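Local atomic coordinates of methyltransferase domain-containing protein (Deinococcus radiodurans, PDB entry 3M33), a protein that is of unknown function but carries a methyltransferase-type domain and may transfer methyl groups. Residues D135-Y140 and H211-Q217; T122-L128 and R153-W159. All coordinates share one frame; numbering follows the deposited sequence.

Contact 1: D135-Y140 and H211-Q217; sequences DAHFLY and HLVLARQ
With chi1 at -75°, His137 swings its imidazole along the strand surface to meet Arg216, whose chain bends at chi3 (-86°) and brings the guanidinium against the ring. CE1 of His137 lies over one face of that guanidinium, 3.2 Å from Arg216 NH2, and the two planes are 34° apart, a tilted overlap rather than a flat stack. Asp135 O sits at the edge of the same guanidinium, in its plane. Leu214 CD1 fills the flank between the His137 ring, 3.8 Å from its CD2, and Leu139 CD1. Beneath these groups strands 136-140 and 211-216 run nearly antiparallel. Phe138 and Ala215 form one hydrogen-bonded pair, Phe138 N to Ala215 O spanning 2.8 Å, and Tyr140 with Val213 forms the next, Tyr140 N reaching Val213 O at 2.9 Å. Past the last direct bond, a water accepts a bond from Gln217 N at 2.8 Å and donates to Ala136 O, bridging the strands where they part. His137 and Leu139 pack on helix 36-45, and Leu214 touches the adjoining strand 160-173; on the other face Phe138 meets Ile125 and Trp159, while Tyr140, Val213 and Ala215 pack on helix 149-156. Strand 136-142 joins the parallel strands, beginning with 112-118, to the antiparallel strand 204-216, an order consistent with a Rossmann-like methyltransferase sheet.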
ATOM      1  N   ASP A 135     -12.631 -18.661  -3.481  1.00 49.94           N
ATOM      2  CA  ASP A 135     -13.045 -17.939  -2.278  1.00 50.57           C
ATOM      3  C   ASP A 135     -11.937 -17.094  -1.653  1.00 50.56           C
ATOM      4  O   ASP A 135     -12.045 -16.693  -0.502  1.00 49.20           O
ATOM      5  CB  ASP A 135     -13.597 -18.906  -1.235  1.00 51.04           C
ATOM      6  CG  ASP A 135     -14.696 -19.786  -1.793  1.00 65.46           C
ATOM      7  OD1 ASP A 135     -15.316 -19.387  -2.809  1.00 61.89           O
ATOM      8  OD2 ASP A 135     -14.926 -20.875  -1.226  1.00 72.69           O
ATOM      9  N   ALA A 136     -10.873 -16.831  -2.405  1.00 46.55           N
ATOM     10  CA  ALA A 136      -9.835 -15.904  -1.954  1.00 42.63           C
ATOM     11  C   ALA A 136     -10.397 -14.487  -1.942  1.00 43.86           C
ATOM     12  O   ALA A 136     -11.363 -14.200  -2.661  1.00 36.21           O
ATOM     13  CB  ALA A 136      -8.634 -15.981  -2.884  1.00 36.19           C
ATOM     14  N   HIS A 137      -9.798 -13.615  -1.126  1.00 37.68           N
ATOM     15  CA  HIS A 137     -10.093 -12.181  -1.153  1.00 38.81           C
ATOM     16  C   HIS A 137      -8.905 -11.410  -1.734  1.00 39.25           C
ATOM     17  O   HIS A 137      -7.750 -11.830  -1.603  1.00 37.79           O
ATOM     18  CB  HIS A 137     -10.338 -11.640   0.262  1.00 36.11           C
ATOM     19  CG  HIS A 137     -11.667 -12.003   0.844  1.00 39.23           C
ATOM     20  ND1 HIS A 137     -11.862 -13.138   1.598  1.00 42.63           N
ATOM     21  CD2 HIS A 137     -12.862 -11.367   0.811  1.00 44.13           C
ATOM     22  CE1 HIS A 137     -13.124 -13.197   1.989  1.00 42.20           C
ATOM     23  NE2 HIS A 137     -13.751 -12.133   1.528  1.00 43.91           N
ATOM     24  N   PHE A 138      -9.180 -10.261  -2.331  1.00 33.67           N
ATOM     25  CA  PHE A 138      -8.119  -9.329  -2.702  1.00 28.00           C
ATOM     26  C   PHE A 138      -8.364  -8.072  -1.880  1.00 36.82           C
ATOM     27  O   PHE A 138      -9.470  -7.543  -1.885  1.00 34.39           O
ATOM     28  CB  PHE A 138      -8.216  -8.981  -4.197  1.00 34.53           C
ATOM     29  CG  PHE A 138      -7.360  -7.807  -4.604  1.00 31.11           C
ATOM     30  CD1 PHE A 138      -5.984  -7.946  -4.747  1.00 35.17           C
ATOM     31  CD2 PHE A 138      -7.928  -6.567  -4.845  1.00 36.23           C
ATOM     32  CE1 PHE A 138      -5.182  -6.853  -5.110  1.00 34.19           C
ATOM     33  CE2 PHE A 138      -7.141  -5.472  -5.211  1.00 34.61           C
ATOM     34  CZ  PHE A 138      -5.760  -5.619  -5.342  1.00 30.39           C
ATOM     35  N   LEU A 139      -7.348  -7.588  -1.178  1.00 32.93           N
ATOM     36  CA  LEU A 139      -7.513  -6.432  -0.324  1.00 26.53           C
ATOM     37  C   LEU A 139      -6.511  -5.338  -0.710  1.00 32.75           C
ATOM     38  O   LEU A 139      -5.302  -5.588  -0.783  1.00 34.44           O
ATOM     39  CB  LEU A 139      -7.342  -6.825   1.151  1.00 28.47           C
ATOM     40  CG  LEU A 139      -7.342  -5.677   2.162  1.00 32.38           C
ATOM     41  CD1 LEU A 139      -8.695  -4.981   2.147  1.00 36.20           C
ATOM     42  CD2 LEU A 139      -7.002  -6.179   3.551  1.00 34.71           C
ATOM     43  N   TYR A 140      -7.010  -4.123  -0.931  1.00 36.47           N
ATOM     44  CA  TYR A 140      -6.171  -3.013  -1.403  1.00 32.20           C
ATOM     45  C   TYR A 140      -6.532  -1.682  -0.741  1.00 33.92           C
ATOM     46  O   TYR A 140      -7.703  -1.409  -0.468  1.00 35.14           O
ATOM     47  CB  TYR A 140      -6.319  -2.878  -2.924  1.00 31.35           C
ATOM     48  CG  TYR A 140      -5.685  -1.631  -3.536  1.00 31.14           C
ATOM     49  CD1 TYR A 140      -4.336  -1.612  -3.878  1.00 29.82           C
ATOM     50  CD2 TYR A 140      -6.443  -0.494  -3.805  1.00 37.83           C
ATOM     51  CE1 TYR A 140      -3.747  -0.487  -4.452  1.00 36.97           C
ATOM     52  CE2 TYR A 140      -5.867   0.638  -4.388  1.00 36.60           C
ATOM     53  CZ  TYR A 140      -4.512   0.630  -4.702  1.00 39.57           C
ATOM     54  OH  TYR A 140      -3.910   1.737  -5.263  1.00 35.65           O
ATOM     55  N   HIS A 211      -8.543   5.026  -0.875  1.00 33.05           N
ATOM     56  CA  HIS A 211      -9.583   4.232  -1.516  1.00 32.54           C
ATOM     57  C   HIS A 211      -9.382   2.777  -1.111  1.00 32.43           C
ATOM     58  O   HIS A 211      -8.441   2.140  -1.568  1.00 32.28           O
ATOM     59  CB  HIS A 211      -9.437   4.350  -3.038  1.00 28.66           C
ATOM     60  CG  HIS A 211     -10.496   3.637  -3.819  1.00 32.16           C
ATOM     61  ND1 HIS A 211     -10.395   3.429  -5.182  1.00 36.89           N
ATOM     62  CD2 HIS A 211     -11.685   3.108  -3.446  1.00 33.90           C
ATOM     63  CE1 HIS A 211     -11.473   2.796  -5.608  1.00 38.24           C
ATOM     64  NE2 HIS A 211     -12.267   2.579  -4.576  1.00 36.05           N
ATOM     65  N   LEU A 212     -10.259   2.245  -0.263  1.00 34.06           N
ATOM     66  CA  LEU A 212     -10.137   0.856   0.182  1.00 32.97           C
ATOM     67  C   LEU A 212     -11.034  -0.044  -0.633  1.00 37.12           C
ATOM     68  O   LEU A 212     -12.194   0.293  -0.872  1.00 32.92           O
ATOM     69  CB  LEU A 212     -10.541   0.708   1.649  1.00 35.02           C
ATOM     70  CG  LEU A 212      -9.664   1.191   2.791  1.00 46.78           C
ATOM     71  CD1 LEU A 212      -9.448   2.692   2.725  1.00 54.17           C
ATOM     72  CD2 LEU A 212     -10.311   0.805   4.120  1.00 47.51           C
ATOM     73  N   VAL A 213     -10.515  -1.204  -1.031  1.00 30.91           N
ATOM     74  CA  VAL A 213     -11.284  -2.139  -1.833  1.00 32.64           C
ATOM     75  C   VAL A 213     -11.047  -3.557  -1.331  1.00 34.70           C
ATOM     76  O   VAL A 213      -9.907  -4.004  -1.226  1.00 38.68           O
ATOM     77  CB  VAL A 213     -10.899  -2.053  -3.348  1.00 33.83           C
ATOM     78  CG1 VAL A 213     -11.593  -3.129  -4.154  1.00 31.00           C
ATOM     79  CG2 VAL A 213     -11.237  -0.688  -3.915  1.00 33.61           C
ATOM     80  N   LEU A 214     -12.126  -4.252  -1.003  1.00 29.70           N
ATOM     81  CA  LEU A 214     -12.056  -5.678  -0.725  1.00 30.76           C
ATOM     82  C   LEU A 214     -12.891  -6.359  -1.800  1.00 36.08           C
ATOM     83  O   LEU A 214     -14.042  -5.983  -2.036  1.00 34.14           O
ATOM     84  CB  LEU A 214     -12.642  -5.970   0.663  1.00 37.27           C
ATOM     85  CG  LEU A 214     -12.705  -7.435   1.105  1.00 37.40           C
ATOM     86  CD1 LEU A 214     -11.293  -7.979   1.213  1.00 31.90           C
ATOM     87  CD2 LEU A 214     -13.414  -7.569   2.444  1.00 31.80           C
ATOM     88  N   ALA A 215     -12.308  -7.342  -2.469  1.00 36.40           N
ATOM     89  CA  ALA A 215     -12.984  -8.009  -3.574  1.00 33.52           C
ATOM     90  C   ALA A 215     -12.851  -9.521  -3.444  1.00 42.23           C
ATOM     91  O   ALA A 215     -11.981 -10.023  -2.726  1.00 35.54           O
ATOM     92  CB  ALA A 215     -12.395  -7.543  -4.900  1.00 31.64           C
ATOM     93  N   ARG A 216     -13.711 -10.248  -4.144  1.00 39.46           N
ATOM     94  CA  ARG A 216     -13.615 -11.692  -4.172  1.00 40.29           C
ATOM     95  C   ARG A 216     -14.403 -12.197  -5.376  1.00 47.68           C
ATOM     96  O   ARG A 216     -15.278 -11.496  -5.896  1.00 46.52           O
ATOM     97  CB  ARG A 216     -14.129 -12.270  -2.853  1.00 46.56           C
ATOM     98  CG  ARG A 216     -15.174 -13.351  -2.986  1.00 64.19           C
ATOM     99  CD  ARG A 216     -15.979 -13.492  -1.688  1.00 70.57           C
ATOM    100  NE  ARG A 216     -15.338 -14.383  -0.730  1.00 75.20           N
ATOM    101  CZ  ARG A 216     -15.839 -14.666   0.468  1.00 90.60           C
ATOM    102  NH1 ARG A 216     -16.984 -14.110   0.851  1.00 97.10           N
ATOM    103  NH2 ARG A 216     -15.197 -15.498   1.282  1.00 91.03           N
ATOM    104  N   GLN A 217     -14.080 -13.389  -5.861  1.00 44.22           N
ATOM    105  CA  GLN A 217     -14.874 -13.926  -6.952  1.00 48.55           C
ATOM    106  C   GLN A 217     -16.012 -14.754  -6.387  1.00 54.40           C
ATOM    107  O   GLN A 217     -15.792 -15.851  -5.875  1.00 58.00           O
ATOM    108  CB  GLN A 217     -14.042 -14.756  -7.915  1.00 47.00           C
ATOM    109  CG  GLN A 217     -14.823 -15.118  -9.161  1.00 61.41           C
ATOM    110  CD  GLN A 217     -13.960 -15.737 -10.228  1.00 69.44           C
ATOM    111  OE1 GLN A 217     -13.273 -16.735  -9.991  1.00 73.92           O
ATOM    112  NE2 GLN A 217     -13.989 -15.150 -11.419  1.00 69.87           N
TER
HETATM  113  O   HOH W   1     -12.506 -15.425  -4.721  1.00 42.93           O

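Contact 2: T122-L128 and R153-W159; sequences TSVILRL and RLAAVGW. With SO4 (sulfate ion), chain G.
A sulfate ion, probably from the crystallisation liquor, is clasped by Thr122 and Ser123 at one end of this contact, with Arg153 reaching across toward it. Backbone N and OG1 of Thr122 both donate to sulfate O1, the amide at 2.7 Å, while N and OG of Ser123 both donate to O3, so each of these two oxygens is gripped twice. The Ser123 hydroxyl is turned to the anion by a chi1 of 69°, which sets OG between the backbone N and the carbonyl carbon. The Arg153 chain, extended from CG to NE, crosses Thr122 at about a right angle and places NH1 2.7 Å from Thr122 OG1. Sulfate O1 lies in the guanidinium plane at its edge but 3.9 Å from NH1, so the positive charge would act mainly at longer range. Helix 149-156 ends here in a Schellman motif: Gly158, with positive phi, is the C-prime residue, and Trp159 N returns to Leu154 O at 2.9 Å. This turn carries Trp159 back against Leu128, whose CD1 makes a CH-pi contact over the six-membered ring, 3.7 Å from its centroid and 6° off the normal. Between the two ends Ile125 CG2 beds against the backbone of Arg153 and approaches Leu154 CD2 to 3.8 Å. Farther out, Leu126 CD2 meets Val157 CG1 and lies against the aliphatic CG of Arg153. Phe138 of strand 136-142 touches both Ile125 and Trp159 from the sheet.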
ATOM      1  N   THR A 122      -1.091  -2.603  -8.667  1.00 39.57           N
ATOM      2  CA  THR A 122      -2.480  -2.978  -8.924  1.00 44.85           C
ATOM      3  C   THR A 122      -2.551  -3.906 -10.125  1.00 44.97           C
ATOM      4  O   THR A 122      -3.604  -4.476 -10.414  1.00 46.07           O
ATOM      5  CB  THR A 122      -3.403  -1.759  -9.180  1.00 51.42           C
ATOM      6  OG1 THR A 122      -3.069  -1.161 -10.436  1.00 54.59           O
ATOM      7  CG2 THR A 122      -3.272  -0.730  -8.067  1.00 49.03           C
ATOM      8  N   SER A 123      -1.431  -4.067 -10.823  1.00 42.97           N
ATOM      9  CA  SER A 123      -1.396  -4.991 -11.958  1.00 46.93           C
ATOM     10  C   SER A 123      -1.547  -6.421 -11.469  1.00 46.17           C
ATOM     11  O   SER A 123      -1.937  -7.292 -12.238  1.00 44.96           O
ATOM     12  CB  SER A 123      -0.106  -4.855 -12.771  1.00 50.10           C
ATOM     13  OG  SER A 123       1.001  -5.326 -12.029  1.00 50.19           O
ATOM     14  N   VAL A 124      -1.260  -6.658 -10.188  1.00 37.91           N
ATOM     15  CA  VAL A 124      -1.376  -8.009  -9.649  1.00 37.12           C
ATOM     16  C   VAL A 124      -2.820  -8.508  -9.791  1.00 37.13           C
ATOM     17  O   VAL A 124      -3.066  -9.705  -9.826  1.00 41.04           O
ATOM     18  CB  VAL A 124      -0.934  -8.094  -8.179  1.00 40.20           C
ATOM     19  CG1 VAL A 124      -1.833  -7.232  -7.287  1.00 41.55           C
ATOM     20  CG2 VAL A 124      -0.981  -9.521  -7.712  1.00 39.87           C
ATOM     21  N   ILE A 125      -3.769  -7.579  -9.888  1.00 39.79           N
ATOM     22  CA  ILE A 125      -5.181  -7.929 -10.029  1.00 32.72           C
ATOM     23  C   ILE A 125      -5.374  -8.809 -11.259  1.00 39.20           C
ATOM     24  O   ILE A 125      -6.132  -9.771 -11.239  1.00 43.53           O
ATOM     25  CB  ILE A 125      -6.067  -6.662 -10.129  1.00 37.61           C
ATOM     26  CG1 ILE A 125      -6.111  -5.941  -8.775  1.00 40.35           C
ATOM     27  CG2 ILE A 125      -7.499  -7.020 -10.559  1.00 37.41           C
ATOM     28  CD1 ILE A 125      -6.749  -4.560  -8.827  1.00 36.99           C
ATOM     29  N   LEU A 126      -4.652  -8.493 -12.324  1.00 40.99           N
ATOM     30  CA  LEU A 126      -4.808  -9.213 -13.573  1.00 42.48           C
ATOM     31  C   LEU A 126      -4.192 -10.613 -13.502  1.00 46.84           C
ATOM     32  O   LEU A 126      -4.463 -11.448 -14.353  1.00 47.48           O
ATOM     33  CB  LEU A 126      -4.233  -8.393 -14.728  1.00 42.78           C
ATOM     34  CG  LEU A 126      -4.985  -7.081 -14.954  1.00 49.77           C
ATOM     35  CD1 LEU A 126      -4.300  -6.207 -16.017  1.00 52.05           C
ATOM     36  CD2 LEU A 126      -6.431  -7.379 -15.339  1.00 51.79           C
ATOM     37  N   ARG A 127      -3.396 -10.882 -12.468  1.00 41.70           N
ATOM     38  CA  ARG A 127      -2.861 -12.231 -12.264  1.00 39.10           C
ATOM     39  C   ARG A 127      -3.680 -13.051 -11.255  1.00 46.84           C
ATOM     40  O   ARG A 127      -3.322 -14.198 -10.936  1.00 48.72           O
ATOM     41  CB  ARG A 127      -1.395 -12.171 -11.810  1.00 43.98           C
ATOM     42  CG  ARG A 127      -0.531 -11.196 -12.597  1.00 42.89           C
ATOM     43  CD  ARG A 127      -0.499 -11.581 -14.080  1.00 50.61           C
ATOM     44  NE  ARG A 127       0.146 -12.877 -14.277  1.00 54.84           N
ATOM     45  CZ  ARG A 127       1.462 -13.035 -14.398  1.00 54.60           C
ATOM     46  NH1 ARG A 127       2.256 -11.970 -14.364  1.00 50.92           N
ATOM     47  NH2 ARG A 127       1.980 -14.246 -14.574  1.00 49.44           N
ATOM     48  N   LEU A 128      -4.778 -12.484 -10.752  1.00 41.25           N
ATOM     49  CA  LEU A 128      -5.592 -13.191  -9.744  1.00 39.54           C
ATOM     50  C   LEU A 128      -6.049 -14.599 -10.171  1.00 43.72           C
ATOM     51  O   LEU A 128      -6.040 -15.529  -9.358  1.00 43.42           O
ATOM     52  CB  LEU A 128      -6.774 -12.330  -9.260  1.00 37.97           C
ATOM     53  CG  LEU A 128      -6.381 -11.190  -8.317  1.00 39.36           C
ATOM     54  CD1 LEU A 128      -7.554 -10.272  -7.996  1.00 39.23           C
ATOM     55  CD2 LEU A 128      -5.782 -11.762  -7.055  1.00 36.78           C
ATOM     56  N   ARG A 153      -9.903  -3.235 -13.264  1.00 41.28           N
ATOM     57  CA  ARG A 153      -9.136  -4.472 -13.413  1.00 43.08           C
ATOM     58  C   ARG A 153      -9.837  -5.654 -12.760  1.00 39.83           C
ATOM     59  O   ARG A 153      -9.801  -6.762 -13.281  1.00 42.49           O
ATOM     60  CB  ARG A 153      -7.706  -4.305 -12.914  1.00 46.03           C
ATOM     61  CG  ARG A 153      -6.852  -3.583 -13.930  1.00 42.11           C
ATOM     62  CD  ARG A 153      -5.594  -3.019 -13.336  1.00 47.91           C
ATOM     63  NE  ARG A 153      -4.751  -2.486 -14.395  1.00 54.79           N
ATOM     64  CZ  ARG A 153      -3.524  -2.015 -14.214  1.00 63.91           C
ATOM     65  NH1 ARG A 153      -2.995  -1.992 -12.997  1.00 56.80           N
ATOM     66  NH2 ARG A 153      -2.828  -1.562 -15.255  1.00 64.62           N
ATOM     67  N   LEU A 154     -10.519  -5.411 -11.647  1.00 37.55           N
ATOM     68  CA  LEU A 154     -11.263  -6.480 -10.987  1.00 43.07           C
ATOM     69  C   LEU A 154     -12.451  -6.918 -11.865  1.00 46.11           C
ATOM     70  O   LEU A 154     -12.748  -8.111 -11.959  1.00 46.12           O
ATOM     71  CB  LEU A 154     -11.723  -6.058  -9.582  1.00 40.89           C
ATOM     72  CG  LEU A 154     -10.654  -5.982  -8.477  1.00 43.60           C
ATOM     73  CD1 LEU A 154     -11.163  -5.148  -7.331  1.00 45.60           C
ATOM     74  CD2 LEU A 154     -10.265  -7.364  -7.977  1.00 34.35           C
ATOM     75  N   ALA A 155     -13.134  -5.958 -12.490  1.00 42.39           N
ATOM     76  CA  ALA A 155     -14.188  -6.310 -13.457  1.00 49.51           C
ATOM     77  C   ALA A 155     -13.596  -7.175 -14.568  1.00 50.37           C
ATOM     78  O   ALA A 155     -14.164  -8.194 -14.951  1.00 49.98           O
ATOM     79  CB  ALA A 155     -14.859  -5.054 -14.055  1.00 41.87           C
ATOM     80  N   ALA A 156     -12.434  -6.777 -15.067  1.00 49.39           N
ATOM     81  CA  ALA A 156     -11.819  -7.494 -16.179  1.00 51.52           C
ATOM     82  C   ALA A 156     -11.513  -8.968 -15.877  1.00 53.20           C
ATOM     83  O   ALA A 156     -11.503  -9.793 -16.785  1.00 56.43           O
ATOM     84  CB  ALA A 156     -10.566  -6.759 -16.674  1.00 51.30           C
ATOM     85  N   VAL A 157     -11.261  -9.315 -14.617  1.00 47.92           N
ATOM     86  CA  VAL A 157     -11.026 -10.723 -14.296  1.00 38.23           C
ATOM     87  C   VAL A 157     -12.244 -11.384 -13.655  1.00 46.02           C
ATOM     88  O   VAL A 157     -12.144 -12.478 -13.108  1.00 50.34           O
ATOM     89  CB  VAL A 157      -9.775 -10.948 -13.407  1.00 46.66           C
ATOM     90  CG1 VAL A 157      -8.496 -10.640 -14.184  1.00 46.92           C
ATOM     91  CG2 VAL A 157      -9.855 -10.123 -12.122  1.00 36.60           C
ATOM     92  N   GLY A 158     -13.392 -10.720 -13.729  1.00 49.81           N
ATOM     93  CA  GLY A 158     -14.631 -11.279 -13.203  1.00 48.70           C
ATOM     94  C   GLY A 158     -14.696 -11.401 -11.686  1.00 51.18           C
ATOM     95  O   GLY A 158     -15.305 -12.336 -11.164  1.00 53.27           O
ATOM     96  N   TRP A 159     -14.074 -10.460 -10.978  1.00 42.32           N
ATOM     97  CA  TRP A 159     -14.137 -10.424  -9.516  1.00 43.86           C
ATOM     98  C   TRP A 159     -15.168  -9.405  -9.015  1.00 48.53           C
ATOM     99  O   TRP A 159     -15.407  -8.395  -9.668  1.00 54.22           O
ATOM    100  CB  TRP A 159     -12.746 -10.121  -8.931  1.00 42.18           C
ATOM    101  CG  TRP A 159     -11.887 -11.350  -8.837  1.00 45.33           C
ATOM    102  CD1 TRP A 159     -11.685 -12.285  -9.819  1.00 46.37           C
ATOM    103  CD2 TRP A 159     -11.134 -11.794  -7.700  1.00 41.56           C
ATOM    104  NE1 TRP A 159     -10.861 -13.278  -9.360  1.00 40.39           N
ATOM    105  CE2 TRP A 159     -10.504 -13.002  -8.065  1.00 43.89           C
ATOM    106  CE3 TRP A 159     -10.933 -11.290  -6.408  1.00 41.09           C
ATOM    107  CZ2 TRP A 159      -9.684 -13.710  -7.188  1.00 40.68           C
ATOM    108  CZ3 TRP A 159     -10.129 -11.995  -5.537  1.00 36.08           C
ATOM    109  CH2 TRP A 159      -9.512 -13.192  -5.929  1.00 39.02           C
TER
HETATM  110  S   SO4 G 228       1.212  -1.833 -11.154  0.70 73.32           S
HETATM  111  O1  SO4 G 228      -0.025  -1.224 -10.669  0.70 73.20           O
HETATM  112  O2  SO4 G 228       2.360  -1.073 -10.674  0.70 77.40           O
HETATM  113  O3  SO4 G 228       1.340  -3.201 -10.670  0.70 72.45           O
HETATM  114  O4  SO4 G 228       1.193  -1.828 -12.617  0.70 87.34           O

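In the fold
Contact 1 is the more buried, a strand pairing within the sheet; contact 2 lies farther out, its centre about 17 Å from the centre of the chain, against 13 Å for contact 1, where a loop and the end of helix 149-156 meet on top of that sheet. Backbone hydrogen bonds carry the first, whereas apolar packing and a bound sulfate make up the second. The two layers meet where Phe138 CZ rests 3.5 Å from Ile125 CG1, and Ala215 CB 3.6 Å from Leu154 CD1. Near the end of the modelled chain, Gln217, just past strand 204-216, probably bonds Gly158 O through NE2, tying that strand to the turn after the helix. The segments alternate along the sequence, helix 149-156 following strand 136-142.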